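Local coordinates for protein Gp26 (Listeria phage P40, PDB 4JZ5) that probably breaks down the glycan strands of the Listeria cell-wall peptidoglycan, acting as a phage endolysin whose catalytic domain belongs to glycosyl hydrolase family 25, at residues A[47-52]-A[67-72]; A[99-104]-A[143-148]; A[103-106]-A[110-113]; A[166-171]-A[218-223]. All blocks are in the same frame, centred on the assembly; numbering follows the deposited sequence. Where two conformers were deposited one is given.

Contact 1: A[47-52]-A[67-72]; sequences VVIRSS and KGLDKV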
loop_
_atom_site.group_PDB
_atom_site.type_symbol
_atom_site.label_atom_id
_atom_site.label_comp_id
_atom_site.label_asym_id
_atom_site.label_seq_id
_atom_site.Cartn_x
_atom_site.Cartn_y
_atom_site.Cartn_z
ATOM N N VAL A 47 -6.338 -1.883 -6.312
ATOM C CA VAL A 47 -5.300 -0.867 -6.419
ATOM C C VAL A 47 -5.055 -0.263 -5.045
ATOM O O VAL A 47 -5.999 0.047 -4.329
ATOM C CB VAL A 47 -5.695 0.242 -7.418
ATOM C CG1 VAL A 47 -4.629 1.336 -7.493
ATOM C CG2 VAL A 47 -5.940 -0.347 -8.799
ATOM N N VAL A 48 -3.791 -0.092 -4.672
ATOM C CA VAL A 48 -3.431 0.653 -3.475
ATOM C C VAL A 48 -2.828 1.987 -3.907
ATOM O O VAL A 48 -1.934 2.016 -4.743
ATOM C CB VAL A 48 -2.416 -0.100 -2.595
ATOM C CG1 VAL A 48 -2.472 0.459 -1.169
ATOM C CG2 VAL A 48 -2.695 -1.600 -2.589
ATOM N N ILE A 49 -3.316 3.093 -3.354
ATOM C CA ILE A 49 -2.819 4.404 -3.723
ATOM C C ILE A 49 -2.100 5.052 -2.562
ATOM O O ILE A 49 -2.466 4.876 -1.401
ATOM C CB ILE A 49 -3.927 5.335 -4.269
ATOM C CG1 ILE A 49 -4.885 5.804 -3.182
ATOM C CG2 ILE A 49 -4.686 4.639 -5.381
ATOM C CD1 ILE A 49 -6.013 6.668 -3.696
ATOM N N ARG A 50 -1.065 5.823 -2.863
ATOM C CA ARG A 50 -0.297 6.502 -1.821
ATOM C C ARG A 50 -1.092 7.655 -1.229
ATOM O O ARG A 50 -1.590 8.506 -1.964
ATOM C CB ARG A 50 1.026 7.033 -2.364
ATOM C CG ARG A 50 1.967 7.500 -1.253
ATOM C CD ARG A 50 3.374 7.776 -1.742
ATOM N NE ARG A 50 3.440 9.023 -2.488
ATOM C CZ ARG A 50 4.566 9.560 -2.944
ATOM N NH1 ARG A 50 5.729 8.958 -2.735
ATOM N NH2 ARG A 50 4.524 10.702 -3.610
ATOM N N SER A 51 -1.182 7.696 0.101
ATOM C CA SER A 51 -1.903 8.745 0.794
ATOM C C SER A 51 -1.073 9.987 1.065
ATOM O O SER A 51 -1.571 11.109 0.977
ATOM C CB SER A 51 -2.419 8.220 2.130
ATOM O OG SER A 51 -1.371 7.784 2.984
ATOM N N SER A 52 0.191 9.779 1.430
ATOM C CA SER A 52 0.951 10.803 2.112
ATOM C C SER A 52 2.395 10.351 2.279
ATOM O O SER A 52 2.684 9.155 2.303
ATOM C CB SER A 52 0.327 11.088 3.483
ATOM O OG SER A 52 -0.153 9.908 4.108
ATOM N N LYS A 67 -10.897 9.348 -6.793
ATOM C CA LYS A 67 -12.062 9.623 -7.620
ATOM C C LYS A 67 -12.082 8.753 -8.868
ATOM O O LYS A 67 -13.143 8.306 -9.310
ATOM C CB LYS A 67 -12.103 11.091 -8.025
ATOM C CG LYS A 67 -12.433 12.020 -6.879
ATOM C CD LYS A 67 -12.526 13.471 -7.308
ATOM C CE LYS A 67 -11.200 14.015 -7.777
ATOM N NZ LYS A 67 -11.274 15.474 -8.057
ATOM N N GLY A 68 -10.921 8.542 -9.475
ATOM C CA GLY A 68 -10.863 7.763 -10.698
ATOM C C GLY A 68 -11.205 6.307 -10.475
ATOM O O GLY A 68 -11.876 5.669 -11.293
ATOM N N LEU A 69 -10.720 5.757 -9.370
ATOM C CA LEU A 69 -11.006 4.376 -9.043
ATOM C C LEU A 69 -12.475 4.226 -8.619
ATOM O O LEU A 69 -13.151 3.291 -9.033
ATOM C CB LEU A 69 -10.044 3.914 -7.948
ATOM C CG LEU A 69 -8.573 3.932 -8.383
ATOM C CD1 LEU A 69 -7.636 3.885 -7.194
ATOM C CD2 LEU A 69 -8.262 2.789 -9.336
ATOM N N ASP A 70 -12.986 5.175 -7.846
ATOM C CA ASP A 70 -14.391 5.146 -7.461
ATOM C C ASP A 70 -15.304 5.225 -8.691
ATOM O O ASP A 70 -16.314 4.520 -8.768
ATOM C CB ASP A 70 -14.684 6.297 -6.504
ATOM C CG ASP A 70 -16.086 6.253 -5.948
ATOM O OD1 ASP A 70 -16.569 5.169 -5.552
ATOM O OD2 ASP A 70 -16.710 7.316 -5.906
ATOM N N LYS A 71 -14.959 6.078 -9.648
ATOM C CA LYS A 71 -15.739 6.267 -10.867
ATOM C C LYS A 71 -16.085 4.938 -11.524
ATOM O O LYS A 71 -17.223 4.702 -11.926
ATOM C CB LYS A 71 -14.905 7.143 -11.840
ATOM C CG LYS A 71 -15.376 7.213 -13.300
ATOM C CD LYS A 71 -14.468 8.121 -14.172
ATOM C CE LYS A 71 -13.085 7.527 -14.442
ATOM N NZ LYS A 71 -12.273 8.402 -15.333
ATOM N N VAL A 72 -15.073 4.084 -11.656
ATOM C CA VAL A 72 -15.179 2.833 -12.394
ATOM C C VAL A 72 -15.451 1.640 -11.493
ATOM O O VAL A 72 -15.558 0.513 -11.983
ATOM C CB VAL A 72 -13.913 2.549 -13.243
ATOM C CG1 VAL A 72 -13.677 3.684 -14.223
ATOM C CG2 VAL A 72 -12.685 2.324 -12.378
#
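Val47 and Ile49, two residues apart on the strand and pointing to the same side of it, both pack against Leu69 of helix 62-72. The nearest backbones, at Val47 and Leu69, stand 8.2 Å apart from CA to CA, so side-chain carbons, chiefly methyls, span the gap. The apolar contacts divide between the two branches of the leucine. Leu69 CD2 meets Val47 CG2 at 3.9 Å, while Leu69 CD1 lies 4.0 Å from Val47 CG1, so the fork of one side chain faces the fork of the other. Leu69 CD1 is also the partner of Ile49, whose CG2 approaches it to 3.5 Å. A first torsion of 72° puts Ile49 CG1 between the backbone N and the carbonyl carbon and so leaves CG2 anti to the carbonyl carbon, on the side of Leu69. Ile28 and Met74 extend this apolar layer: Ile28 touches both strand residues, and Met74 touches Val47 and Leu69.

The hydrogen bonds of the touching strand residues are made by their backbones. Val47 and Ile49 bond to Gly77 of the parallel strand 76-81. Strand 46-53, helix 62-72 and strand 76-81 thus form a beta-alpha-beta crossover of the barrel. With all three touching residues buried and no polar pair between the segments, the direct attraction between them is probably dispersion and the exclusion of water.

Contact 2: A[99-104]-A[143-148]; sequences SAYKKC and TGVKVG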
loop_
_atom_site.group_PDB
_atom_site.type_symbol
_atom_site.label_atom_id
_atom_site.label_comp_id
_atom_site.label_asym_id
_atom_site.label_seq_id
_atom_site.Cartn_x
_atom_site.Cartn_y
_atom_site.Cartn_z
ATOM N N SER A 99 -6.569 10.961 8.047
ATOM C CA SER A 99 -7.090 12.113 7.330
ATOM C C SER A 99 -7.253 11.838 5.839
ATOM O O SER A 99 -8.236 12.259 5.233
ATOM C CB SER A 99 -6.181 13.314 7.552
ATOM O OG SER A 99 -6.311 13.796 8.876
ATOM N N ALA A 100 -6.292 11.138 5.251
ATOM C CA ALA A 100 -6.385 10.769 3.839
ATOM C C ALA A 100 -7.589 9.869 3.586
ATOM O O ALA A 100 -8.307 10.032 2.590
ATOM C CB ALA A 100 -5.105 10.080 3.396
ATOM N N TYR A 101 -7.793 8.907 4.475
ATOM C CA TYR A 101 -8.971 8.047 4.419
ATOM C C TYR A 101 -10.257 8.892 4.465
ATOM O O TYR A 101 -11.165 8.715 3.651
ATOM C CB TYR A 101 -8.894 7.030 5.567
ATOM C CG TYR A 101 -10.119 6.165 5.695
ATOM C CD1 TYR A 101 -10.333 5.084 4.860
ATOM C CD2 TYR A 101 -11.072 6.437 6.655
ATOM C CE1 TYR A 101 -11.463 4.305 4.980
ATOM C CE2 TYR A 101 -12.193 5.657 6.786
ATOM C CZ TYR A 101 -12.399 4.597 5.945
ATOM O OH TYR A 101 -13.529 3.827 6.078
ATOM N N LYS A 102 -10.317 9.827 5.400
ATOM C CA LYS A 102 -11.460 10.723 5.487
ATOM C C LYS A 102 -11.634 11.564 4.220
ATOM O O LYS A 102 -12.752 11.786 3.777
ATOM C CB LYS A 102 -11.323 11.622 6.714
ATOM C CG LYS A 102 -11.431 10.890 8.046
ATOM C CD LYS A 102 -11.113 11.854 9.188
ATOM C CE LYS A 102 -11.387 11.289 10.570
ATOM N NZ LYS A 102 -11.149 12.330 11.617
ATOM N N LYS A 103 -10.549 12.045 3.640
ATOM C CA LYS A 103 -10.627 12.823 2.408
ATOM C C LYS A 103 -11.249 12.001 1.279
ATOM O O LYS A 103 -12.079 12.486 0.516
ATOM C CB LYS A 103 -9.240 13.291 1.988
ATOM C CG LYS A 103 -8.642 14.415 2.807
ATOM C CD LYS A 103 -7.223 14.714 2.333
ATOM C CE LYS A 103 -6.560 15.775 3.181
ATOM N NZ LYS A 103 -7.175 17.108 2.967
ATOM N N CYS A 104 -10.836 10.743 1.171
ATOM C CA CYS A 104 -11.430 9.870 0.175
ATOM C C CYS A 104 -12.927 9.722 0.415
ATOM O O CYS A 104 -13.723 9.815 -0.509
ATOM C CB CYS A 104 -10.770 8.502 0.205
ATOM S SG CYS A 104 -9.059 8.520 -0.411
ATOM N N THR A 143 -10.205 4.150 12.815
ATOM C CA THR A 143 -10.998 3.893 11.623
ATOM C C THR A 143 -11.792 2.587 11.626
ATOM O O THR A 143 -12.796 2.492 10.940
ATOM C CB THR A 143 -10.108 3.867 10.360
ATOM O OG1 THR A 143 -9.231 2.731 10.397
ATOM C CG2 THR A 143 -9.326 5.165 10.204
ATOM N N GLY A 144 -11.321 1.568 12.332
ATOM C CA GLY A 144 -11.940 0.251 12.240
ATOM C C GLY A 144 -11.634 -0.477 10.941
ATOM O O GLY A 144 -12.207 -1.546 10.701
ATOM N N VAL A 145 -10.771 0.097 10.110
ATOM C CA VAL A 145 -10.397 -0.499 8.834
ATOM C C VAL A 145 -9.144 -1.324 9.072
ATOM O O VAL A 145 -8.317 -0.984 9.926
ATOM C CB VAL A 145 -10.149 0.609 7.792
ATOM C CG1 VAL A 145 -9.681 0.036 6.448
ATOM C CG2 VAL A 145 -11.415 1.426 7.597
ATOM N N LYS A 146 -8.983 -2.419 8.336
ATOM C CA LYS A 146 -7.774 -3.222 8.468
ATOM C C LYS A 146 -6.541 -2.462 7.989
ATOM O O LYS A 146 -6.603 -1.663 7.048
ATOM C CB LYS A 146 -7.906 -4.531 7.703
ATOM C CG LYS A 146 -8.961 -5.456 8.288
ATOM C CD LYS A 146 -8.950 -6.809 7.615
ATOM C CE LYS A 146 -9.991 -7.748 8.193
ATOM N NZ LYS A 146 -9.733 -8.091 9.619
ATOM N N VAL A 147 -5.424 -2.722 8.653
ATOM C CA VAL A 147 -4.166 -2.050 8.345
ATOM C C VAL A 147 -3.067 -3.092 8.248
ATOM O O VAL A 147 -2.820 -3.834 9.201
ATOM C CB VAL A 147 -3.788 -1.030 9.432
ATOM C CG1 VAL A 147 -2.479 -0.342 9.089
ATOM C CG2 VAL A 147 -4.892 -0.010 9.618
ATOM N N GLY A 148 -2.391 -3.116 7.104
ATOM C CA GLY A 148 -1.257 -3.984 6.885
ATOM C C GLY A 148 0.068 -3.237 6.878
ATOM O O GLY A 148 0.126 -2.037 7.148
#
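Tyr101 reaches out from helix 87-106 to Val145 and Thr143, and it packs closely with the first and loosely with the second. The close part is the phenol end of the ring against one methyl: Val145 CG2 lies 3.5 Å from Tyr101 OH. The same Val145 CG2 is 3.7 Å from Tyr101 CZ, and it approaches the ring obliquely. With CG anti to the backbone N (chi1 175°), the ring spans the gap between the helix and the chain beyond Thr143, where the closest CA atoms, of Tyr101 and Thr143, are still 8.6 Å apart. Leu114 touches Tyr101, Thr143 and Val145 alike, which places the tight part against strand 114-117 of the barrel.

Here the chain leaves helix 128-143 for strand 147-152, the return half of a beta-alpha-beta unit of the GH25 barrel, and Thr143 bridges the change of direction. Its OG1 accepts from Val145 N at 3.1 Å in a nearly straight bond (164°), an ST turn, and is also hydrogen-bonded to Val139 O in the last helical turn. Gly144, between them, has left the helix with a positive phi of 74°. The turn presents Val145 to the tyrosine.

On the looser side, Thr143 CG2 approaches Tyr101 CD2 only to 4.2 Å. None of the three touching residues is fully buried, and Gly144 and Lys146, which flank Val145, lie at the exposed surface of the domain.

Contact 3: A[103-106]-A[110-113]; sequences KCRQ and EPTF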
loop_
_atom_site.group_PDB
_atom_site.type_symbol
_atom_site.label_atom_id
_atom_site.label_comp_id
_atom_site.label_asym_id
_atom_site.label_seq_id
_atom_site.Cartn_x
_atom_site.Cartn_y
_atom_site.Cartn_z
ATOM N N LYS A 103 -10.549 12.045 3.640
ATOM C CA LYS A 103 -10.627 12.823 2.408
ATOM C C LYS A 103 -11.249 12.001 1.279
ATOM O O LYS A 103 -12.079 12.486 0.516
ATOM C CB LYS A 103 -9.240 13.291 1.988
ATOM C CG LYS A 103 -8.642 14.415 2.807
ATOM C CD LYS A 103 -7.223 14.714 2.333
ATOM C CE LYS A 103 -6.560 15.775 3.181
ATOM N NZ LYS A 103 -7.175 17.108 2.967
ATOM N N CYS A 104 -10.836 10.743 1.171
ATOM C CA CYS A 104 -11.430 9.870 0.175
ATOM C C CYS A 104 -12.927 9.722 0.415
ATOM O O CYS A 104 -13.723 9.815 -0.509
ATOM C CB CYS A 104 -10.770 8.502 0.205
ATOM S SG CYS A 104 -9.059 8.520 -0.411
ATOM N N ARG A 105 -13.317 9.500 1.667
ATOM C CA ARG A 105 -14.734 9.333 1.973
ATOM C C ARG A 105 -15.526 10.619 1.710
ATOM O O ARG A 105 -16.681 10.556 1.291
ATOM C CB ARG A 105 -14.936 8.845 3.412
ATOM C CG ARG A 105 -14.345 7.470 3.680
ATOM C CD ARG A 105 -15.087 6.754 4.804
ATOM N NE ARG A 105 -16.455 6.451 4.396
ATOM C CZ ARG A 105 -17.562 6.907 4.970
ATOM N NH1 ARG A 105 -17.526 7.697 6.035
ATOM N NH2 ARG A 105 -18.713 6.559 4.443
ATOM N N GLN A 106 -14.920 11.782 1.935
ATOM C CA GLN A 106 -15.557 13.051 1.623
ATOM C C GLN A 106 -15.908 13.155 0.142
ATOM O O GLN A 106 -16.886 13.815 -0.216
ATOM C CB GLN A 106 -14.658 14.217 2.028
ATOM C CG GLN A 106 -15.246 15.594 1.759
ATOM C CD GLN A 106 -16.141 16.088 2.877
ATOM O OE1 GLN A 106 -15.994 15.684 4.031
ATOM N NE2 GLN A 106 -17.068 16.975 2.540
ATOM N N GLU A 110 -14.614 4.873 -1.097
ATOM C CA GLU A 110 -14.580 4.010 0.066
ATOM C C GLU A 110 -13.371 3.078 0.023
ATOM O O GLU A 110 -13.464 1.959 -0.465
ATOM C CB GLU A 110 -15.876 3.198 0.153
ATOM C CG GLU A 110 -17.148 4.055 0.255
ATOM C CD GLU A 110 -17.322 4.735 1.608
ATOM O OE1 GLU A 110 -16.553 4.425 2.545
ATOM O OE2 GLU A 110 -18.235 5.587 1.730
ATOM N N PRO A 111 -12.238 3.520 0.567
ATOM C CA PRO A 111 -11.095 2.602 0.652
ATOM C C PRO A 111 -11.408 1.429 1.565
ATOM O O PRO A 111 -12.099 1.619 2.576
ATOM C CB PRO A 111 -9.998 3.470 1.275
ATOM C CG PRO A 111 -10.462 4.910 1.108
ATOM C CD PRO A 111 -11.959 4.820 1.197
ATOM N N THR A 112 -10.913 0.244 1.243
ATOM C CA THR A 112 -11.242 -0.941 2.028
ATOM C C THR A 112 -10.073 -1.520 2.807
ATOM O O THR A 112 -10.233 -2.512 3.497
ATOM C CB THR A 112 -11.819 -2.049 1.150
ATOM O OG1 THR A 112 -10.885 -2.374 0.131
ATOM C CG2 THR A 112 -13.143 -1.602 0.515
ATOM N N PHE A 113 -8.894 -0.916 2.707
ATOM C CA PHE A 113 -7.713 -1.434 3.389
ATOM C C PHE A 113 -6.709 -0.303 3.466
ATOM O O PHE A 113 -6.649 0.533 2.557
ATOM C CB PHE A 113 -7.122 -2.636 2.626
ATOM C CG PHE A 113 -6.698 -3.778 3.508
ATOM C CD1 PHE A 113 -5.494 -3.739 4.204
ATOM C CD2 PHE A 113 -7.503 -4.891 3.642
ATOM C CE1 PHE A 113 -5.110 -4.801 5.009
ATOM C CE2 PHE A 113 -7.118 -5.950 4.435
ATOM C CZ PHE A 113 -5.927 -5.907 5.124
HETATM O O HOH W 1 -18.288 8.339 1.381
#
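Arg105 and Glu110 bring the backbones within 5.7 Å, CA to CA, where the chain leaves the end of helix 87-106 and doubles back with three residues between the two segments. Their side chains form a salt bridge of the side-on kind, NE and NH2 of the guanidinium each taking one carboxylate oxygen. The bond from Arg105 NE to Glu110 OE1 is 2.7 Å long with an N-H...O angle of 163°, and that from Arg105 NH2 to Glu110 OE2 is 2.9 Å. Both oxygens are met on the syn side, but the two flat groups are turned 40° against each other, so the pair is twisted rather than coplanar. The glutamate CB starts out away from the helix, and a bend at chi2 (-72°) brings the carboxylate back to the arginine, whose own chain is folded at chi3.

A water stands 2.7 Å from Arg105 O and 2.8 Å from Glu110 OE2. It can donate to either, though other acceptors compete for its protons.

Beneath this polar layer, Pro111 CG rests 3.7 Å from Cys104 CB. This apolar pair is buried: Cys104 also touches Leu62 and Ala66 of helix 62-72, and Pro111 touches Phe76.

The chemistry is therefore graded from outside to inside. The charged pair is exposed, so solvent probably screens much of its attraction; its two-point geometry still fixes how both groups are turned, while the proline and cysteine pack the inner side of the turn through carbon contacts.

Contact 4: A[166-171]-A[218-223]; sequences HDLRWV and NKLKGS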
loop_
_atom_site.group_PDB
_atom_site.type_symbol
_atom_site.label_atom_id
_atom_site.label_comp_id
_atom_site.label_asym_id
_atom_site.label_seq_id
_atom_site.Cartn_x
_atom_site.Cartn_y
_atom_site.Cartn_z
ATOM N N HIS A 166 -0.423 -6.977 12.643
ATOM C CA HIS A 166 -1.182 -6.201 11.663
ATOM C C HIS A 166 -1.951 -7.175 10.784
ATOM O O HIS A 166 -1.900 -8.391 10.982
ATOM C CB HIS A 166 -0.250 -5.342 10.813
ATOM C CG HIS A 166 0.740 -6.155 10.070
ATOM N ND1 HIS A 166 0.451 -6.740 8.863
ATOM C CD2 HIS A 166 1.966 -6.593 10.429
ATOM C CE1 HIS A 166 1.475 -7.479 8.493
ATOM N NE2 HIS A 166 2.415 -7.398 9.417
ATOM N N ASP A 167 -2.654 -6.635 9.798
ATOM C CA ASP A 167 -3.639 -7.406 9.067
ATOM C C ASP A 167 -3.214 -7.956 7.709
ATOM O O ASP A 167 -4.005 -8.686 7.098
ATOM C CB ASP A 167 -4.897 -6.554 8.887
ATOM C CG ASP A 167 -5.524 -6.189 10.202
ATOM O OD1 ASP A 167 -5.755 -7.128 11.000
ATOM O OD2 ASP A 167 -5.757 -5.002 10.460
ATOM N N LEU A 168 -2.050 -7.598 7.185
ATOM C CA LEU A 168 -1.647 -8.111 5.880
ATOM C C LEU A 168 -0.170 -7.860 5.589
ATOM O O LEU A 168 0.292 -6.729 5.635
ATOM C CB LEU A 168 -2.509 -7.485 4.785
ATOM C CG LEU A 168 -2.571 -8.280 3.478
ATOM C CD1 LEU A 168 -3.942 -8.119 2.813
ATOM C CD2 LEU A 168 -1.477 -7.855 2.517
ATOM N N ARG A 169 0.554 -8.938 5.302
ATOM C CA ARG A 169 1.975 -8.856 4.966
ATOM C C ARG A 169 2.183 -8.553 3.485
ATOM O O ARG A 169 1.932 -9.406 2.630
ATOM C CB ARG A 169 2.664 -10.177 5.287
ATOM C CG ARG A 169 2.609 -10.600 6.746
ATOM C CD ARG A 169 3.009 -12.062 6.931
ATOM N NE ARG A 169 4.385 -12.357 6.529
ATOM C CZ ARG A 169 5.446 -12.289 7.327
ATOM N NH1 ARG A 169 5.332 -11.947 8.601
ATOM N NH2 ARG A 169 6.640 -12.582 6.832
ATOM N N TRP A 170 2.641 -7.340 3.206
ATOM C CA TRP A 170 2.874 -6.869 1.849
ATOM C C TRP A 170 4.390 -6.749 1.689
ATOM O O TRP A 170 5.024 -5.863 2.271
ATOM C CB TRP A 170 2.144 -5.545 1.658
ATOM C CG TRP A 170 2.186 -4.985 0.276
ATOM C CD1 TRP A 170 2.656 -5.584 -0.860
ATOM C CD2 TRP A 170 1.734 -3.691 -0.110
ATOM N NE1 TRP A 170 2.510 -4.739 -1.922
ATOM C CE2 TRP A 170 1.952 -3.565 -1.491
ATOM C CE3 TRP A 170 1.170 -2.614 0.583
ATOM C CZ2 TRP A 170 1.638 -2.408 -2.188
ATOM C CZ3 TRP A 170 0.849 -1.472 -0.112
ATOM C CH2 TRP A 170 1.096 -1.369 -1.481
ATOM N N VAL A 171 4.974 -7.684 0.949
ATOM C CA VAL A 171 6.423 -7.829 0.890
ATOM C C VAL A 171 6.926 -7.642 -0.534
ATOM O O VAL A 171 6.400 -8.248 -1.469
ATOM C CB VAL A 171 6.867 -9.208 1.407
ATOM C CG1 VAL A 171 8.384 -9.283 1.485
ATOM C CG2 VAL A 171 6.253 -9.498 2.778
ATOM N N ASN A 218 -9.740 -11.192 -1.897
ATOM C CA ASN A 218 -11.008 -11.014 -1.206
ATOM C C ASN A 218 -10.827 -10.206 0.075
ATOM O O ASN A 218 -11.600 -9.301 0.366
ATOM C CB ASN A 218 -11.624 -12.377 -0.901
ATOM C CG ASN A 218 -12.946 -12.269 -0.170
ATOM O OD1 ASN A 218 -13.031 -12.544 1.026
ATOM N ND2 ASN A 218 -13.986 -11.864 -0.887
ATOM N N LYS A 219 -9.772 -10.513 0.817
ATOM C CA LYS A 219 -9.476 -9.802 2.058
ATOM C C LYS A 219 -9.200 -8.320 1.795
ATOM O O LYS A 219 -9.698 -7.440 2.509
ATOM C CB LYS A 219 -8.299 -10.453 2.783
ATOM C CG LYS A 219 -7.990 -9.826 4.114
ATOM C CD LYS A 219 -7.013 -10.648 4.933
ATOM C CE LYS A 219 -6.746 -9.987 6.268
ATOM N NZ LYS A 219 -5.828 -10.787 7.115
ATOM N N LEU A 220 -8.412 -8.037 0.772
ATOM C CA LEU A 220 -8.122 -6.657 0.407
ATOM C C LEU A 220 -9.403 -5.888 0.150
ATOM O O LEU A 220 -9.535 -4.719 0.533
ATOM C CB LEU A 220 -7.254 -6.609 -0.843
ATOM C CG LEU A 220 -5.780 -6.940 -0.630
ATOM C CD1 LEU A 220 -5.117 -7.161 -1.958
ATOM C CD2 LEU A 220 -5.059 -5.833 0.123
ATOM N N LYS A 221 -10.345 -6.547 -0.509
ATOM C CA LYS A 221 -11.596 -5.926 -0.916
ATOM C C LYS A 221 -12.573 -5.753 0.240
ATOM O O LYS A 221 -13.620 -5.152 0.074
ATOM C CB LYS A 221 -12.214 -6.731 -2.057
ATOM C CG LYS A 221 -11.454 -6.547 -3.352
ATOM C CD LYS A 221 -11.717 -7.640 -4.366
ATOM C CE LYS A 221 -13.108 -7.598 -4.913
ATOM N NZ LYS A 221 -13.208 -8.584 -6.026
ATOM N N GLY A 222 -12.205 -6.230 1.427
ATOM C CA GLY A 222 -12.969 -5.954 2.627
ATOM C C GLY A 222 -13.762 -7.144 3.112
ATOM O O GLY A 222 -14.632 -6.998 3.974
ATOM N N SER A 223 -13.475 -8.326 2.573
ATOM C CA SER A 223 -14.166 -9.545 2.992
ATOM C C SER A 223 -15.674 -9.376 2.874
ATOM O O SER A 223 -16.158 -8.605 2.045
ATOM C CB SER A 223 -13.783 -9.909 4.429
ATOM O OG SER A 223 -12.388 -10.134 4.534
HETATM O O HOH W 2 -6.527 -9.552 9.901
#
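The peptide carbonyl of Asp167 is the flat group that Lys219 meets: NZ donates to Asp167 O at 2.8 Å, with a C=O...N angle of 149° and a tilt of 21° from the carbonyl plane. Nearby, the imidazole of His166 has Leu168 CA and Arg169 N at its edge, in plane. His166 ND1 accepts from Leu168 N at 3.1 Å, the donor tilted 17° from the ring plane, which ties down the loop carrying that carbonyl. Lys219 reaches the oxygen fully extended, its CG anti to the backbone N. A water connects the same NZ, at 3.1 Å, to Asp167 OD1, at 2.8 Å; the direct separation of that oxygen from NZ is 5.3 Å, and the stronger partner of the carboxylate is Lys140, bound through OD2. Alongside, Leu168 CD1 meets Leu220 CD2 at 3.7 Å, the two side chains crossing at about a right angle.

Gly222 ends helix 214-220 in a Schellman motif, just past these residues. The helix lies against the starts of several barrel strands: Leu220 touches Phe46, its carbonyl bonds to Thr112 ahead of strand 114-117, and Leu168 leads into strand 169-172, so the C terminus covers the N-terminal end of the barrel.

Along the chain, contact 1 closes first, folding helix 62-72 back onto strand 46-53. Contacts 2 and 3 both open from the end of helix 87-106, sharing Lys103 and Cys104. Contact 3 closes at once, at 110-113, and its short loop nests within the long one that contact 2 closes at 143-148. Contact 4 follows in series, bringing the C terminus to 166-171. Contacts 1, 2 and 4 reach the same curled sheet, with strands 147-152 and 169-172 adjacent. Contacts 1 to 3 fasten outer helices and turns, whereas contact 4 ties the C-terminal helix 214-220 to the loop before strand 169-172, at the N-terminal end of the barrel strands, and meets contact 3 through Thr112 OG1 and Leu220 O.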